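Local atomic coordinates of argininosuccinate lyase (Chelativorans sp., PDB entry 6RXA), a protein that is a C-N lyase of the aspartase/fumarase superfamily, known as EDDS lyase, and probably splits argininosuccinate into fumarate and L-arginine. Residues 368-371 / 372-375; 436-439 / 440-443; 493-496 / 497-501. The protein carries 2 engineered substitutions. All coordinates share one frame; numbering follows the deposited sequence.

Contact 1: residues 368-371 / 372-375; sequences TDLT and DMLV
Asp372 lies alongside Thr368, one turn earlier on helix 367-378, the two side chains pointing the same way, and it shows how an acidic residue can serve several partners at once. Its backbone N donates to Thr368 O at 2.8 Å, an almost straight bond. Asp372 CB rests 3.6 Å from that same Thr368 O. With CG turned beside the residue's own backbone N (chi1 -78°), the carboxylate leans back along the preceding turn instead of pointing onward. At the tip the two oxygens part company. OD1 accepts a hydrogen bond from the indole NE1 of Trp208 of the third subunit, whereas Asp372 OD2 meets the methyl CG2 of Thr368 at 3.5 Å and accepts a hydrogen bond from a water at 2.7 Å. The same water donates to Asp369 OD1 at 2.8 Å, bridging two carboxylates whose planes are 48° apart and whose nearest oxygens, Asp369 OD1 and Asp372 OD2, are separated by 4.2 Å. On another side of the helix, Leu370 CD1 touches Met373 CE at 4.0 Å, and both side chains pack on helix 427-434. Two buried acids so near each other would be costly, but Asp369 has salt bridges to Arg442 and Arg443, and the shared water gives each carboxylate a donor; together these probably allow both acids to stay ionised.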
loop_
_atom_site.group_PDB
_atom_site.type_symbol
_atom_site.label_atom_id
_atom_site.label_comp_id
_atom_site.label_asym_id
_atom_site.label_seq_id
_atom_site.Cartn_x
_atom_site.Cartn_y
_atom_site.Cartn_z
ATOM N N THR A 368 24.199 0.544 -32.570
ATOM C CA THR A 368 22.990 0.807 -33.344
ATOM C C THR A 368 23.324 1.609 -34.590
ATOM O O THR A 368 22.861 1.294 -35.689
ATOM C CB THR A 368 21.945 1.563 -32.531
ATOM O OG1 THR A 368 21.516 0.784 -31.417
ATOM C CG2 THR A 368 20.726 1.847 -33.422
ATOM N N ASP A 369 24.155 2.641 -34.443
ATOM C CA ASP A 369 24.513 3.433 -35.615
ATOM C C ASP A 369 25.266 2.605 -36.646
ATOM O O ASP A 369 25.089 2.796 -37.852
ATOM C CB ASP A 369 25.289 4.682 -35.230
ATOM C CG ASP A 369 24.368 5.832 -34.901
ATOM O OD1 ASP A 369 23.186 5.551 -34.607
ATOM O OD2 ASP A 369 24.807 7.004 -34.957
ATOM N N LEU A 370 26.119 1.673 -36.201
ATOM C CA LEU A 370 26.762 0.766 -37.156
ATOM C C LEU A 370 25.723 -0.071 -37.905
ATOM O O LEU A 370 25.817 -0.248 -39.130
ATOM C CB LEU A 370 27.791 -0.106 -36.436
ATOM C CG LEU A 370 28.698 -0.993 -37.292
ATOM C CD1 LEU A 370 29.594 -0.132 -38.179
ATOM C CD2 LEU A 370 29.540 -1.921 -36.430
ATOM N N THR A 371 24.703 -0.563 -37.190
ATOM C CA THR A 371 23.641 -1.356 -37.809
ATOM C C THR A 371 22.811 -0.518 -38.780
ATOM O O THR A 371 22.501 -0.961 -39.897
ATOM C CB THR A 371 22.729 -1.914 -36.709
ATOM O OG1 THR A 371 23.505 -2.564 -35.688
ATOM C CG2 THR A 371 21.723 -2.910 -37.288
ATOM N N ASP A 372 22.399 0.682 -38.351
ATOM C CA ASP A 372 21.622 1.557 -39.221
ATOM C C ASP A 372 22.403 1.899 -40.480
ATOM O O ASP A 372 21.817 2.042 -41.564
ATOM C CB ASP A 372 21.283 2.859 -38.492
ATOM C CG ASP A 372 20.132 2.727 -37.500
ATOM O OD1 ASP A 372 19.215 1.910 -37.712
ATOM O OD2 ASP A 372 20.131 3.482 -36.509
ATOM N N MET A 373 23.725 2.031 -40.353
ATOM C CA MET A 373 24.559 2.341 -41.509
ATOM C C MET A 373 24.514 1.217 -42.533
ATOM O O MET A 373 24.430 1.471 -43.743
ATOM C CB MET A 373 25.992 2.618 -41.049
ATOM C CG MET A 373 26.947 3.042 -42.159
ATOM S SD MET A 373 27.667 1.634 -43.011
ATOM C CE MET A 373 28.958 1.186 -41.855
ATOM N N LEU A 374 24.570 -0.040 -42.078
ATOM C CA LEU A 374 24.495 -1.153 -43.016
ATOM C C LEU A 374 23.170 -1.135 -43.774
ATOM O O LEU A 374 23.142 -1.263 -44.999
ATOM C CB LEU A 374 24.668 -2.485 -42.296
ATOM C CG LEU A 374 25.959 -2.690 -41.506
ATOM C CD1 LEU A 374 25.998 -4.110 -40.935
ATOM C CD2 LEU A 374 27.175 -2.401 -42.340
ATOM N N VAL A 375 22.061 -0.961 -43.048
ATOM C CA VAL A 375 20.751 -0.879 -43.695
ATOM C C VAL A 375 20.732 0.251 -44.715
ATOM O O VAL A 375 20.293 0.077 -45.857
ATOM C CB VAL A 375 19.654 -0.686 -42.631
ATOM C CG1 VAL A 375 18.312 -0.397 -43.285
ATOM C CG2 VAL A 375 19.573 -1.908 -41.732
HETATM O O HOH W 1 20.772 6.046 -36.029
#

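Contact 2: residues 436-439 / 440-443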
loop_
_atom_site.group_PDB
_atom_site.type_symbol
_atom_site.label_atom_id
_atom_site.label_comp_id
_atom_site.label_asym_id
_atom_site.label_seq_id
_atom_site.Cartn_x
_atom_site.Cartn_y
_atom_site.Cartn_z
ATOM N N PRO A 436 31.090 8.497 -31.203
ATOM C CA PRO A 436 29.912 8.739 -30.356
ATOM C C PRO A 436 29.344 10.135 -30.496
ATOM O O PRO A 436 28.141 10.328 -30.280
ATOM C CB PRO A 436 30.426 8.470 -28.931
ATOM C CG PRO A 436 31.902 8.701 -29.016
ATOM C CD PRO A 436 32.317 8.296 -30.401
ATOM N N TRP A 437 30.176 11.132 -30.814
ATOM C CA TRP A 437 29.638 12.468 -31.022
ATOM C C TRP A 437 28.800 12.516 -32.293
ATOM O O TRP A 437 27.753 13.173 -32.321
ATOM C CB TRP A 437 30.759 13.507 -31.068
ATOM C CG TRP A 437 30.232 14.915 -31.164
ATOM C CD1 TRP A 437 30.484 15.829 -32.147
ATOM C CD2 TRP A 437 29.335 15.551 -30.249
ATOM N NE1 TRP A 437 29.805 17.002 -31.893
ATOM C CE2 TRP A 437 29.097 16.855 -30.728
ATOM C CE3 TRP A 437 28.713 15.145 -29.060
ATOM C CZ2 TRP A 437 28.264 17.753 -30.065
ATOM C CZ3 TRP A 437 27.890 16.040 -28.407
ATOM C CH2 TRP A 437 27.672 17.326 -28.909
ATOM N N GLN A 438 29.235 11.814 -33.348
ATOM C CA GLN A 438 28.397 11.707 -34.540
ATOM C C GLN A 438 27.098 10.963 -34.247
ATOM O O GLN A 438 26.070 11.250 -34.872
ATOM C CB GLN A 438 29.147 11.064 -35.706
ATOM C CG GLN A 438 30.337 11.876 -36.186
ATOM C CD GLN A 438 29.969 13.281 -36.624
ATOM O OE1 GLN A 438 29.033 13.481 -37.397
ATOM N NE2 GLN A 438 30.705 14.263 -36.123
ATOM N N ASN A 439 27.116 9.998 -33.314
ATOM C CA ASN A 439 25.865 9.352 -32.921
ATOM C C ASN A 439 24.898 10.386 -32.356
ATOM O O ASN A 439 23.688 10.333 -32.611
ATOM C CB ASN A 439 26.098 8.276 -31.849
ATOM C CG ASN A 439 26.534 6.949 -32.413
ATOM O OD1 ASN A 439 25.928 5.919 -32.121
ATOM N ND2 ASN A 439 27.599 6.956 -33.187
ATOM N N VAL A 440 25.415 11.316 -31.544
ATOM C CA VAL A 440 24.573 12.354 -30.964
ATOM C C VAL A 440 24.065 13.288 -32.049
ATOM O O VAL A 440 22.865 13.569 -32.137
ATOM C CB VAL A 440 25.348 13.118 -29.875
ATOM C CG1 VAL A 440 24.582 14.338 -29.449
ATOM C CG2 VAL A 440 25.595 12.208 -28.669
ATOM N N LEU A 441 24.969 13.753 -32.916
ATOM C CA LEU A 441 24.587 14.710 -33.948
ATOM C C LEU A 441 23.551 14.132 -34.904
ATOM O O LEU A 441 22.668 14.857 -35.386
ATOM C CB LEU A 441 25.829 15.166 -34.713
ATOM C CG LEU A 441 26.830 16.010 -33.931
ATOM C CD1 LEU A 441 28.001 16.427 -34.839
ATOM C CD2 LEU A 441 26.155 17.219 -33.329
ATOM N N ARG A 442 23.644 12.837 -35.217
ATOM C CA ARG A 442 22.669 12.230 -36.118
ATOM C C ARG A 442 21.273 12.154 -35.508
ATOM O O ARG A 442 20.289 12.112 -36.256
ATOM C CB ARG A 442 23.130 10.828 -36.525
ATOM C CG ARG A 442 24.182 10.856 -37.615
ATOM C CD ARG A 442 24.475 9.473 -38.144
ATOM N NE ARG A 442 25.266 8.680 -37.211
ATOM C CZ ARG A 442 26.597 8.608 -37.224
ATOM N NH1 ARG A 442 27.307 9.272 -38.128
ATOM N NH2 ARG A 442 27.223 7.852 -36.332
ATOM N N ARG A 443 21.165 12.140 -34.182
ATOM C CA ARG A 443 19.875 12.031 -33.498
ATOM C C ARG A 443 19.349 13.441 -33.252
ATOM O O ARG A 443 19.399 13.975 -32.139
ATOM C CB ARG A 443 20.033 11.235 -32.210
ATOM C CG ARG A 443 20.325 9.755 -32.440
ATOM C CD ARG A 443 20.783 9.053 -31.160
ATOM N NE ARG A 443 20.738 7.609 -31.374
ATOM C CZ ARG A 443 21.593 6.945 -32.143
ATOM N NH1 ARG A 443 21.463 5.633 -32.323
ATOM N NH2 ARG A 443 22.585 7.592 -32.739
#
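Leu441 lies over one face of the Trp437 indole, one turn on along helix 436-442, and the neighbouring pairs illustrate how differently flat groups can be set against a helix backbone. Leu441 CG sits 4.0 Å from the centroid of the five-membered ring, a CH-pi contact made from above the face and displaced toward the rim. The indole reaches this position because Trp437 CG is anti to its own N (chi1 -175°), which sends the ring along the helix toward the residues that follow. Val440 CG1 approaches the six-membered part obliquely, 3.9 Å from Trp437 CZ3, while Pro451 of the next helix packs against Trp437, Val440 and Leu441 alike.

The two arginines differ in how they present their planes. Arg442, bent at chi3, folds its guanidinium flat over the backbone, so that Gln438 O stands 3.5 Å above the centre of the plane and Gln438 CB lies 3.5 Å from Arg442 NH1. Arg443 instead stays extended and offers an edge: its NH2 donates to Asn439 O at 3.0 Å, almost within the guanidinium plane but well off the line of the carbonyl. That plane is practically parallel to the Asn439 amide (2° apart), whereas the Arg442 guanidinium is inclined to the amide by 65°. The amide ND2 is directed elsewhere, donating to the carbonyls of Asp435 and Ala433.

With a face laid on the peptide, Arg442 can still point NE at the carboxylate of Asp369 and NH1 at that of Asp432; Arg443 divides NH2 between Asn439 O and Asp369. Two cations can therefore sit close together at this end of the helix, their charges probably offset by the acids they bind.

Contact 3: residues 493-496 / 497-501; sequences IIQT and DRKYL
Gln495 runs beside Arg498, three residues on, and its amide oxygen is gripped side-on by the guanidinium. Arg498 NH2 donates to Gln495 OE1 at 2.8 Å, in the carbonyl plane, and Arg498 NE reaches that same OE1 at 3.1 Å, tilted well out of it. The oxygen lies at the guanidinium edge, the two flat groups being inclined by 51°. Gln495 is bent at chi2 (-59°), which curls its amide round to meet an arginine that is itself bent at chi3. Lys499 CG lies 3.7 Å above the guanidinium plane, over its centre, and Lys499 CB covers the Tyr500 ring in a similar way, 3.5 Å above it. Were Gln495 replaced by an alanine, Arg498 NE and NH2 would probably lose their shared acceptor, and the guanidinium would be freer to turn. A water donates both to Ile494 O, at 2.7 Å, and to Asp497 OD2, also at 2.7 Å, tying that carboxylate to the backbone. Ile493, Ile494 and Asp497 meet helix 62-79, while Arg498 to Leu501 are exposed: an i to i+3 side-chain pair on the surface of the C-terminal turns of the long helix 451-500.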
loop_
_atom_site.group_PDB
_atom_site.type_symbol
_atom_site.label_atom_id
_atom_site.label_comp_id
_atom_site.label_asym_id
_atom_site.label_seq_id
_atom_site.Cartn_x
_atom_site.Cartn_y
_atom_site.Cartn_z
ATOM N N ILE A 493 -14.190 46.734 12.517
ATOM C CA ILE A 493 -15.229 46.403 13.482
ATOM C C ILE A 493 -14.776 46.737 14.896
ATOM O O ILE A 493 -15.508 47.371 15.665
ATOM C CB ILE A 493 -15.617 44.923 13.341
ATOM C CG1 ILE A 493 -16.397 44.704 12.042
ATOM C CG2 ILE A 493 -16.444 44.472 14.530
ATOM C CD1 ILE A 493 -16.436 43.255 11.557
ATOM N N ILE A 494 -13.564 46.319 15.264
ATOM C CA ILE A 494 -13.090 46.543 16.630
ATOM C C ILE A 494 -12.994 48.035 16.920
ATOM O O ILE A 494 -13.407 48.516 17.985
ATOM C CB ILE A 494 -11.753 45.821 16.874
ATOM C CG1 ILE A 494 -11.955 44.307 16.876
ATOM C CG2 ILE A 494 -11.142 46.286 18.200
ATOM C CD1 ILE A 494 -10.653 43.505 16.891
ATOM N N GLN A 495 -12.416 48.797 15.989
ATOM C CA GLN A 495 -12.180 50.208 16.259
ATOM C C GLN A 495 -13.472 51.014 16.224
ATOM O O GLN A 495 -13.636 51.967 16.998
ATOM C CB GLN A 495 -11.177 50.780 15.261
ATOM C CG GLN A 495 -9.777 50.252 15.459
ATOM C CD GLN A 495 -9.251 50.553 16.847
ATOM O OE1 GLN A 495 -9.293 51.693 17.305
ATOM N NE2 GLN A 495 -8.777 49.525 17.534
ATOM N N THR A 496 -14.381 50.679 15.303
ATOM C CA THR A 496 -15.659 51.377 15.257
ATOM C C THR A 496 -16.441 51.158 16.546
ATOM O O THR A 496 -17.015 52.100 17.103
ATOM C CB THR A 496 -16.469 50.927 14.041
ATOM O OG1 THR A 496 -15.790 51.327 12.846
ATOM C CG2 THR A 496 -17.858 51.550 14.070
ATOM N N ASP A 497 -16.450 49.924 17.051
ATOM C CA ASP A 497 -17.096 49.666 18.330
ATOM C C ASP A 497 -16.419 50.445 19.451
ATOM O O ASP A 497 -17.095 51.043 20.294
ATOM C CB ASP A 497 -17.074 48.168 18.622
ATOM C CG ASP A 497 -17.511 47.855 20.031
ATOM O OD1 ASP A 497 -18.732 47.893 20.298
ATOM O OD2 ASP A 497 -16.628 47.605 20.876
ATOM N N ARG A 498 -15.083 50.480 19.462
ATOM C CA ARG A 498 -14.374 51.114 20.570
ATOM C C ARG A 498 -14.652 52.611 20.635
ATOM O O ARG A 498 -14.797 53.176 21.729
ATOM C CB ARG A 498 -12.870 50.853 20.457
ATOM C CG ARG A 498 -12.054 51.578 21.527
ATOM C CD ARG A 498 -10.567 51.280 21.448
ATOM N NE ARG A 498 -9.915 51.950 20.327
ATOM C CZ ARG A 498 -9.496 53.213 20.342
ATOM N NH1 ARG A 498 -9.669 53.971 21.421
ATOM N NH2 ARG A 498 -8.908 53.721 19.268
ATOM N N LYS A 499 -14.725 53.281 19.485
ATOM C CA LYS A 499 -14.774 54.733 19.470
ATOM C C LYS A 499 -16.158 55.313 19.250
ATOM O O LYS A 499 -16.427 56.423 19.714
ATOM C CB LYS A 499 -13.860 55.274 18.363
ATOM C CG LYS A 499 -12.397 54.892 18.536
ATOM C CD LYS A 499 -11.743 54.535 17.207
ATOM C CE LYS A 499 -11.070 55.731 16.588
ATOM N NZ LYS A 499 -10.611 55.444 15.212
ATOM N N TYR A 500 -17.031 54.609 18.538
ATOM C CA TYR A 500 -18.254 55.215 18.043
ATOM C C TYR A 500 -19.531 54.555 18.539
ATOM O O TYR A 500 -20.607 55.118 18.307
ATOM C CB TYR A 500 -18.233 55.282 16.498
ATOM C CG TYR A 500 -16.940 55.877 15.995
ATOM C CD1 TYR A 500 -16.543 57.142 16.406
ATOM C CD2 TYR A 500 -16.105 55.172 15.144
ATOM C CE1 TYR A 500 -15.353 57.685 15.986
ATOM C CE2 TYR A 500 -14.910 55.709 14.716
ATOM C CZ TYR A 500 -14.539 56.963 15.132
ATOM O OH TYR A 500 -13.345 57.502 14.714
ATOM N N LEU A 501 -19.451 53.416 19.239
ATOM C CA LEU A 501 -20.653 52.705 19.685
ATOM C C LEU A 501 -20.796 52.648 21.208
ATOM O O LEU A 501 -19.905 52.176 21.913
ATOM C CB LEU A 501 -20.686 51.273 19.116
ATOM C CG LEU A 501 -20.656 51.175 17.595
ATOM C CD1 LEU A 501 -20.706 49.721 17.144
ATOM C CD2 LEU A 501 -21.801 51.952 16.973
HETATM O O HOH W 2 -13.991 47.339 20.333
#

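How the contacts relate
Contacts 1 and 2 are neighbours at one end of this elongated, mostly helical subunit, while contact 3 lies on the other side of the chain's centre. Their order along the sequence is 1, 2, 3. The centres of contacts 1 and 2 are about 13 Å apart, on helices 367-378 and 436-442, with their segments in the C-terminal region characteristic of argininosuccinate lyases; salt bridges join them, and both touch the third subunit. Helix 451-500, which follows helix 436-442, spans the subunit and carries contact 3, whose centre is about 85 Å from that of contact 1. The paired contacts thus connect packing within the chain to tetramer assembly, whereas no other chain of the assembly touches contact 3.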